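PDB 2FSJ: archaeal actin homolog from Thermoplasma acidophilum, which binds ATP and, when nucleoside triphosphate is supplied, polymerizes into bundles of helical filaments in the manner of an actin homolog. Local coordinates for residues N146-V151 and Q160-R165; S47-T52 and A100-A105; L122-G127 and T164-R169. All coordinates share one frame; numbering follows the deposited sequence.

Contact 1: N146-V151 and Q160-R165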
loop_
_atom_site.group_PDB
_atom_site.type_symbol
_atom_site.label_atom_id
_atom_site.label_comp_id
_atom_site.label_asym_id
_atom_site.label_seq_id
_atom_site.Cartn_x
_atom_site.Cartn_y
_atom_site.Cartn_z
ATOM N N ASN A 146 16.378 16.487 -4.612
ATOM C CA ASN A 146 17.074 17.767 -4.379
ATOM C C ASN A 146 16.152 18.855 -3.871
ATOM O O ASN A 146 16.295 20.027 -4.263
ATOM C CB ASN A 146 17.721 18.238 -5.679
ATOM C CG ASN A 146 18.682 17.230 -6.225
ATOM O OD1 ASN A 146 18.543 16.760 -7.384
ATOM N ND2 ASN A 146 19.652 16.866 -5.417
ATOM N N LYS A 147 15.164 18.453 -3.052
ATOM C CA LYS A 147 14.326 19.395 -2.320
ATOM C C LYS A 147 14.684 19.279 -0.850
ATOM O O LYS A 147 14.902 18.180 -0.358
ATOM C CB LYS A 147 12.856 19.074 -2.443
ATOM C CG LYS A 147 12.258 19.026 -3.852
ATOM C CD LYS A 147 12.424 20.225 -4.696
ATOM C CE LYS A 147 11.822 20.014 -6.118
ATOM N NZ LYS A 147 12.840 19.583 -7.067
ATOM N N VAL A 148 14.673 20.414 -0.159
ATOM C CA VAL A 148 14.717 20.455 1.296
ATOM C C VAL A 148 13.301 20.491 1.851
ATOM O O VAL A 148 12.522 21.385 1.559
ATOM C CB VAL A 148 15.511 21.673 1.770
ATOM C CG1 VAL A 148 15.396 21.904 3.261
ATOM C CG2 VAL A 148 16.997 21.496 1.374
ATOM N N LEU A 149 12.956 19.478 2.619
ATOM C CA LEU A 149 11.667 19.435 3.283
ATOM C C LEU A 149 11.808 19.807 4.725
ATOM O O LEU A 149 12.618 19.233 5.446
ATOM C CB LEU A 149 11.124 18.017 3.230
ATOM C CG LEU A 149 11.072 17.284 1.883
ATOM C CD1 LEU A 149 10.178 16.022 2.133
ATOM C CD2 LEU A 149 10.546 18.132 0.743
ATOM N N THR A 150 11.040 20.787 5.151
ATOM C CA THR A 150 11.103 21.292 6.509
ATOM C C THR A 150 9.755 21.033 7.146
ATOM O O THR A 150 8.755 21.615 6.710
ATOM C CB THR A 150 11.331 22.783 6.465
ATOM O OG1 THR A 150 12.536 23.029 5.712
ATOM C CG2 THR A 150 11.587 23.312 7.830
ATOM N N VAL A 151 9.738 20.188 8.169
ATOM C CA VAL A 151 8.493 19.817 8.843
ATOM C C VAL A 151 8.488 20.416 10.260
ATOM O O VAL A 151 9.441 20.219 11.022
ATOM C CB VAL A 151 8.380 18.291 8.953
ATOM C CG1 VAL A 151 7.019 17.871 9.512
ATOM C CG2 VAL A 151 8.684 17.629 7.626
ATOM N N GLN A 160 14.353 18.839 9.460
ATOM C CA GLN A 160 14.653 19.103 8.069
ATOM C C GLN A 160 15.307 17.913 7.352
ATOM O O GLN A 160 16.219 17.256 7.896
ATOM C CB GLN A 160 15.537 20.367 7.988
ATOM C CG GLN A 160 15.338 21.113 6.739
ATOM C CD GLN A 160 15.916 22.539 6.764
ATOM O OE1 GLN A 160 15.257 23.511 6.387
ATOM N NE2 GLN A 160 17.123 22.630 7.164
ATOM N N PHE A 161 14.857 17.637 6.130
ATOM C CA PHE A 161 15.277 16.465 5.346
ATOM C C PHE A 161 15.654 16.924 3.931
ATOM O O PHE A 161 14.869 17.621 3.240
ATOM C CB PHE A 161 14.127 15.418 5.287
ATOM C CG PHE A 161 13.544 15.070 6.636
ATOM C CD1 PHE A 161 14.112 14.049 7.430
ATOM C CD2 PHE A 161 12.456 15.763 7.132
ATOM C CE1 PHE A 161 13.569 13.711 8.653
ATOM C CE2 PHE A 161 11.900 15.429 8.392
ATOM C CZ PHE A 161 12.493 14.414 9.164
ATOM N N ASN A 162 16.861 16.562 3.512
ATOM C CA ASN A 162 17.377 16.851 2.182
ATOM C C ASN A 162 17.285 15.595 1.388
ATOM O O ASN A 162 17.983 14.589 1.666
ATOM C CB ASN A 162 18.827 17.303 2.206
ATOM C CG ASN A 162 19.377 17.646 0.784
ATOM O OD1 ASN A 162 18.630 18.000 -0.159
ATOM N ND2 ASN A 162 20.686 17.537 0.637
ATOM N N ILE A 163 16.374 15.588 0.437
ATOM C CA ILE A 163 16.168 14.388 -0.326
ATOM C C ILE A 163 17.194 14.446 -1.440
ATOM O O ILE A 163 17.033 15.259 -2.357
ATOM C CB ILE A 163 14.720 14.333 -0.915
ATOM C CG1 ILE A 163 13.672 14.536 0.211
ATOM C CG2 ILE A 163 14.598 13.057 -1.695
ATOM C CD1 ILE A 163 12.177 14.140 -0.119
ATOM N N THR A 164 18.230 13.612 -1.359
ATOM C CA THR A 164 19.355 13.619 -2.326
ATOM C C THR A 164 19.104 12.697 -3.494
ATOM O O THR A 164 19.633 12.910 -4.605
ATOM C CB THR A 164 20.712 13.231 -1.697
ATOM O OG1 THR A 164 20.686 11.876 -1.233
ATOM C CG2 THR A 164 21.028 14.046 -0.485
ATOM N N ARG A 165 18.312 11.651 -3.264
ATOM C CA ARG A 165 18.096 10.666 -4.326
ATOM C C ARG A 165 16.877 9.862 -4.021
ATOM O O ARG A 165 16.635 9.546 -2.872
ATOM C CB ARG A 165 19.282 9.724 -4.449
ATOM C CG ARG A 165 19.228 8.814 -5.643
ATOM C CD ARG A 165 20.579 8.275 -6.169
ATOM N NE ARG A 165 21.679 8.445 -5.221
ATOM C CZ ARG A 165 22.201 7.485 -4.463
ATOM N NH1 ARG A 165 21.736 6.238 -4.518
ATOM N NH2 ARG A 165 23.204 7.774 -3.630
#
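Leu149 and Phe161 form an antiparallel hydrogen-bonded pair. Leu149 N donates to Phe161 O at 2.7 Å and Phe161 N returns the bond to Leu149 O at 2.8 Å. Both are close to straight. Two residues along, Ile163 N donates to Lys147 O at 3.1 Å. Asn146 N to Ile163 O is only a weak, bent bond. Val148 and Thr150 stand in non-hydrogen-bonded pairs with Asn162 and Gln160. There the alpha carbons of Val148 and Gln160 make C-H...O contacts with Phe161 O and Leu149 O.

The two strands are the arms of a beta hairpin, and 147-152 is the outermost strand at one end of the actin-fold sheet.

Apolar contacts fill the face with Leu149, Phe161 and Ile163. Leu149 CD1 meets Ile163 CD1 at 3.6 Å. Val151 CG2 touches the edge of the Phe161 ring at CE2, 4.0 Å away. Helix 101-111 packs on this face through Phe101 and Leu108.

The face of Val148, Thr150, Gln160 and Asn162 is largely polar. Thr150 OG1 donates to a lone pair of Gln160 OE1 at 2.8 Å, in the carbonyl plane. The first torsion of Gln160 (chi1 -150°) and its extended chain beyond CG carry the amide alongside Thr150, where OE1 receives the hydroxyl. The same OE1 sits 3.5 Å from Val148 CG1. Asn162 turns its ND2 to Asp121 on the next strand.

Contact 2: S47-T52 and A100-A105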
loop_
_atom_site.group_PDB
_atom_site.type_symbol
_atom_site.label_atom_id
_atom_site.label_comp_id
_atom_site.label_asym_id
_atom_site.label_seq_id
_atom_site.Cartn_x
_atom_site.Cartn_y
_atom_site.Cartn_z
ATOM N N SER A 47 -3.332 6.152 5.259
ATOM C CA SER A 47 -3.067 7.204 4.268
ATOM C C SER A 47 -4.193 8.237 4.239
ATOM O O SER A 47 -4.897 8.375 3.269
ATOM C CB SER A 47 -2.867 6.619 2.850
ATOM O OG SER A 47 -1.678 5.896 2.816
ATOM N N ARG A 48 -4.302 8.996 5.314
ATOM C CA ARG A 48 -5.376 9.962 5.546
ATOM C C ARG A 48 -4.805 11.188 6.214
ATOM O O ARG A 48 -3.987 11.052 7.113
ATOM C CB ARG A 48 -6.376 9.394 6.544
ATOM C CG ARG A 48 -6.906 8.069 6.206
ATOM C CD ARG A 48 -8.013 7.588 7.174
ATOM N NE ARG A 48 -8.597 6.360 6.640
ATOM C CZ ARG A 48 -9.693 5.769 7.103
ATOM N NH1 ARG A 48 -10.372 6.274 8.133
ATOM N NH2 ARG A 48 -10.106 4.645 6.522
ATOM N N TRP A 49 -5.247 12.368 5.797
ATOM C CA TRP A 49 -4.888 13.601 6.502
ATOM C C TRP A 49 -6.007 14.609 6.401
ATOM O O TRP A 49 -6.897 14.492 5.508
ATOM C CB TRP A 49 -3.564 14.192 6.027
ATOM C CG TRP A 49 -3.463 14.533 4.576
ATOM C CD1 TRP A 49 -3.108 13.692 3.555
ATOM C CD2 TRP A 49 -3.647 15.826 3.987
ATOM N NE1 TRP A 49 -3.073 14.385 2.368
ATOM C CE2 TRP A 49 -3.398 15.699 2.609
ATOM C CE3 TRP A 49 -4.003 17.093 4.493
ATOM C CZ2 TRP A 49 -3.504 16.782 1.716
ATOM C CZ3 TRP A 49 -4.101 18.157 3.626
ATOM C CH2 TRP A 49 -3.847 18.010 2.242
ATOM N N ALA A 50 -5.990 15.567 7.322
ATOM C CA ALA A 50 -7.019 16.617 7.362
ATOM C C ALA A 50 -6.393 17.917 7.818
ATOM O O ALA A 50 -5.600 17.935 8.750
ATOM C CB ALA A 50 -8.102 16.230 8.296
ATOM N N VAL A 51 -6.759 18.994 7.142
ATOM C CA VAL A 51 -6.272 20.317 7.507
ATOM C C VAL A 51 -6.907 20.686 8.840
ATOM O O VAL A 51 -8.074 20.352 9.101
ATOM C CB VAL A 51 -6.603 21.385 6.385
ATOM C CG1 VAL A 51 -6.393 22.816 6.874
ATOM C CG2 VAL A 51 -5.724 21.153 5.194
ATOM N N THR A 52 -6.129 21.331 9.695
ATOM C CA THR A 52 -6.637 21.890 10.940
ATOM C C THR A 52 -6.264 23.373 11.062
ATOM O O THR A 52 -5.132 23.770 10.749
ATOM C CB THR A 52 -6.136 21.109 12.166
ATOM O OG1 THR A 52 -6.542 21.776 13.384
ATOM C CG2 THR A 52 -4.646 21.060 12.230
ATOM N N ALA A 100 -0.348 13.015 -1.558
ATOM C CA ALA A 100 0.757 12.280 -0.973
ATOM C C ALA A 100 1.704 13.122 -0.122
ATOM O O ALA A 100 2.274 12.599 0.845
ATOM C CB ALA A 100 1.582 11.558 -2.100
ATOM N N PHE A 101 1.888 14.395 -0.452
ATOM C CA PHE A 101 2.933 15.166 0.200
ATOM C C PHE A 101 2.829 15.213 1.735
ATOM O O PHE A 101 3.819 14.946 2.399
ATOM C CB PHE A 101 3.130 16.585 -0.408
ATOM C CG PHE A 101 4.383 17.244 0.072
ATOM C CD1 PHE A 101 5.578 16.578 0.021
ATOM C CD2 PHE A 101 4.350 18.497 0.690
ATOM C CE1 PHE A 101 6.724 17.133 0.528
ATOM C CE2 PHE A 101 5.522 19.085 1.195
ATOM C CZ PHE A 101 6.690 18.407 1.122
ATOM N N PRO A 102 1.675 15.543 2.320
ATOM C CA PRO A 102 1.598 15.515 3.796
ATOM C C PRO A 102 1.923 14.136 4.388
ATOM O O PRO A 102 2.435 14.041 5.497
ATOM C CB PRO A 102 0.178 15.959 4.088
ATOM C CG PRO A 102 -0.181 16.815 2.919
ATOM C CD PRO A 102 0.411 16.034 1.699
ATOM N N LEU A 103 1.613 13.055 3.651
ATOM C CA LEU A 103 1.879 11.700 4.132
ATOM C C LEU A 103 3.371 11.377 4.113
ATOM O O LEU A 103 3.887 10.671 4.999
ATOM C CB LEU A 103 1.100 10.664 3.290
ATOM C CG LEU A 103 -0.436 10.832 3.333
ATOM C CD1 LEU A 103 -1.083 9.857 2.376
ATOM C CD2 LEU A 103 -1.008 10.682 4.741
ATOM N N ILE A 104 4.069 11.883 3.092
ATOM C CA ILE A 104 5.525 11.776 3.019
ATOM C C ILE A 104 6.170 12.542 4.174
ATOM O O ILE A 104 7.054 12.015 4.897
ATOM C CB ILE A 104 6.026 12.285 1.649
ATOM C CG1 ILE A 104 5.588 11.328 0.539
ATOM C CG2 ILE A 104 7.535 12.347 1.657
ATOM C CD1 ILE A 104 5.484 11.932 -0.855
ATOM N N ALA A 105 5.661 13.743 4.424
ATOM C CA ALA A 105 6.172 14.536 5.563
ATOM C C ALA A 105 5.931 13.795 6.876
ATOM O O ALA A 105 6.798 13.760 7.713
ATOM C CB ALA A 105 5.512 15.854 5.590
#
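Trp49 and Pro102 join a beta strand to helix 101-111. In this actin-like domain, strand 42-52 belongs to the mixed sheet and the helix packs against it. No hydrogen bond links the two segments.

The main interaction is a CH-pi contact. Pro102 CG sits over one face of the Trp49 indole, 3.6 Å from the centroid of the six-membered ring and 18° off the ring normal. Its closest ring atom is Trp49 CE2, at 3.4 Å. Trp49 CG lies between the backbone N and the carbonyl carbon (chi1 58°), which swings the indole out toward the helix. The ring is also tied at its nitrogen, because Trp49 NE1 donates to Glu99 O. Replacing the indole by an alanine is likely to leave Pro102 CG without the ring face it packs on and Glu99 O without this donor.

Apolar contacts with Leu103 make up the rest. Its two methyls part to meet different residues. Leu103 CD2 approaches Trp49 CD1 at 3.9 Å and the backbone of Arg48 at N, 3.7 Å away. The guanidinium of Arg48 leads away to a salt bridge with Asp248.

Ser47 OG bonds to Gly29 O and to the OG1 of Thr33, a residue of the ATP-binding site. On the helix, the other methyl of the leucine completes the contact: Ser47 CB rests 3.7 Å from Leu103 CD1.

Contact 3: L122-G127 and T164-R169; sequences LVIGSG and TRLIMR
Val123 lies alongside Arg165, and both side chains point the same way from the sheet. Val123 CG2 sits over one face of the Arg165 guanidinium, offset toward its rim and 3.9 Å from NH2. Arg165 CG is anti to the backbone N (chi1 -172°), and a bend at chi3 (15°) folds the chain back so that its flat end meets the valine. The other methyl, Val123 CG1, is 4.3 Å from Ile167 CG1. Ala342 of helix 333-343 packs on both Val123 and Ile167.

Ser126 pairs with Met168 on the opposite face. Met168 is bent at chi2 and chi3, bringing SD to 3.7 Å from Ser126 CB and CE against the Gly127 backbone, 3.6 Å from its C. Ser126 OG turns away to Leu26 O on the next strand. On the same face, Ile124 CG2 meets Leu166 CD1 at 3.7 Å, and helix 133-144 lies against Leu166 and Met168.

Backbone bonds join the two strands. Ile124 donates to Arg165 O and accepts from Ile167 N. Ser126 N reaches Ile167 O at 2.8 Å, and Ser126 O takes Arg169 N. At the start, Leu122 O accepts twice from Thr164: from N at 3.0 Å and from OG1 at 2.9 Å, the hydroxyl lying well above the carbonyl plane.

This is a parallel strand pair inside the mixed sheet of an actin-like domain, with helices packed on both faces.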
loop_
_atom_site.group_PDB
_atom_site.type_symbol
_atom_site.label_atom_id
_atom_site.label_comp_id
_atom_site.label_asym_id
_atom_site.label_seq_id
_atom_site.Cartn_x
_atom_site.Cartn_y
_atom_site.Cartn_z
ATOM N N LEU A 122 18.941 12.266 2.855
ATOM C CA LEU A 122 18.222 11.010 2.698
ATOM C C LEU A 122 18.346 10.461 1.323
ATOM O O LEU A 122 18.313 11.215 0.364
ATOM C CB LEU A 122 16.709 11.277 2.855
ATOM C CG LEU A 122 16.152 11.468 4.226
ATOM C CD1 LEU A 122 14.610 11.626 4.129
ATOM C CD2 LEU A 122 16.556 10.279 5.105
ATOM N N VAL A 123 18.400 9.146 1.218
ATOM C CA VAL A 123 18.052 8.461 -0.015
ATOM C C VAL A 123 16.749 7.703 0.307
ATOM O O VAL A 123 16.712 6.929 1.282
ATOM C CB VAL A 123 19.117 7.461 -0.434
ATOM C CG1 VAL A 123 18.641 6.621 -1.594
ATOM C CG2 VAL A 123 20.495 8.202 -0.797
ATOM N N ILE A 124 15.719 7.933 -0.497
ATOM C CA ILE A 124 14.438 7.228 -0.327
ATOM C C ILE A 124 14.318 6.134 -1.406
ATOM O O ILE A 124 14.495 6.394 -2.613
ATOM C CB ILE A 124 13.247 8.218 -0.427
ATOM C CG1 ILE A 124 13.275 9.265 0.704
ATOM C CG2 ILE A 124 11.907 7.438 -0.425
ATOM C CD1 ILE A 124 12.341 10.481 0.482
ATOM N N GLY A 125 14.051 4.912 -0.982
ATOM C CA GLY A 125 13.697 3.836 -1.876
ATOM C C GLY A 125 12.157 3.673 -1.854
ATOM O O GLY A 125 11.526 3.508 -0.795
ATOM N N SER A 126 11.540 3.800 -3.010
ATOM C CA SER A 126 10.077 3.702 -3.105
ATOM C C SER A 126 9.675 2.982 -4.403
ATOM O O SER A 126 10.479 2.339 -5.088
ATOM C CB SER A 126 9.418 5.074 -2.975
ATOM O OG SER A 126 8.016 4.963 -2.669
ATOM N N GLY A 127 8.408 3.047 -4.722
ATOM C CA GLY A 127 7.903 2.357 -5.888
ATOM C C GLY A 127 6.533 2.843 -6.277
ATOM O O GLY A 127 5.910 3.670 -5.582
ATOM N N THR A 164 18.230 13.612 -1.359
ATOM C CA THR A 164 19.355 13.619 -2.326
ATOM C C THR A 164 19.104 12.697 -3.494
ATOM O O THR A 164 19.633 12.910 -4.605
ATOM C CB THR A 164 20.712 13.231 -1.697
ATOM O OG1 THR A 164 20.686 11.876 -1.233
ATOM C CG2 THR A 164 21.028 14.046 -0.485
ATOM N N ARG A 165 18.312 11.651 -3.264
ATOM C CA ARG A 165 18.096 10.666 -4.326
ATOM C C ARG A 165 16.877 9.862 -4.021
ATOM O O ARG A 165 16.635 9.546 -2.872
ATOM C CB ARG A 165 19.282 9.724 -4.449
ATOM C CG ARG A 165 19.228 8.814 -5.643
ATOM C CD ARG A 165 20.579 8.275 -6.169
ATOM N NE ARG A 165 21.679 8.445 -5.221
ATOM C CZ ARG A 165 22.201 7.485 -4.463
ATOM N NH1 ARG A 165 21.736 6.238 -4.518
ATOM N NH2 ARG A 165 23.204 7.774 -3.630
ATOM N N LEU A 166 16.110 9.581 -5.071
ATOM C CA LEU A 166 14.958 8.725 -5.006
ATOM C C LEU A 166 15.224 7.537 -5.918
ATOM O O LEU A 166 15.426 7.724 -7.136
ATOM C CB LEU A 166 13.746 9.533 -5.466
ATOM C CG LEU A 166 12.378 8.910 -5.412
ATOM C CD1 LEU A 166 11.991 8.516 -3.980
ATOM C CD2 LEU A 166 11.355 9.862 -6.038
ATOM N N ILE A 167 15.224 6.328 -5.352
ATOM C CA ILE A 167 15.373 5.097 -6.092
ATOM C C ILE A 167 13.977 4.434 -6.131
ATOM O O ILE A 167 13.305 4.355 -5.113
ATOM C CB ILE A 167 16.401 4.187 -5.426
ATOM C CG1 ILE A 167 17.815 4.851 -5.425
ATOM C CG2 ILE A 167 16.442 2.770 -6.079
ATOM C CD1 ILE A 167 18.339 5.183 -6.800
ATOM N N MET A 168 13.585 3.965 -7.302
ATOM C CA MET A 168 12.234 3.472 -7.544
ATOM C C MET A 168 12.243 2.100 -8.178
ATOM O O MET A 168 13.019 1.857 -9.097
ATOM C CB MET A 168 11.501 4.435 -8.471
ATOM C CG MET A 168 11.309 5.817 -7.886
ATOM S SD MET A 168 10.131 5.853 -6.551
ATOM C CE MET A 168 8.483 5.702 -7.424
ATOM N N ARG A 169 11.325 1.236 -7.749
ATOM C CA ARG A 169 11.107 -0.054 -8.410
ATOM C C ARG A 169 9.622 -0.233 -8.639
ATOM O O ARG A 169 8.870 0.331 -7.862
ATOM C CB ARG A 169 11.579 -1.179 -7.525
ATOM C CG ARG A 169 13.077 -1.327 -7.448
ATOM C CD ARG A 169 13.751 -1.692 -8.769
ATOM N NE ARG A 169 15.190 -1.793 -8.570
ATOM C CZ ARG A 169 16.051 -0.780 -8.665
ATOM N NH1 ARG A 169 15.656 0.460 -8.998
ATOM N NH2 ARG A 169 17.341 -1.018 -8.452
#

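How the contacts relate
All three contacts reach one mixed sheet of the actin-like N-terminal domain. Contacts 1 and 3 are strand pairs within it, and contact 2 packs a helix on it. Contact 2 closes first along the chain; contacts 1 and 3 follow and both end on strand 158-170. That strand pairs antiparallel with 147-152 and parallel with 120-128. The centres of contacts 1 and 3 are about 12 Å apart, and Ile163 CD1 packs on Ile124 CD1. Contact 2 lies about 17 Å from contact 1, centre to centre. Helix 101-111 bridges them, with Phe101 against Leu149 and Ala105 against Val151. Contacts 2 and 3 have centres about 19 Å apart and do not touch. The sheet thus joins the hairpin edge to strand 42-52, whose Ser47 bonds to Thr33 of the ATP-binding site.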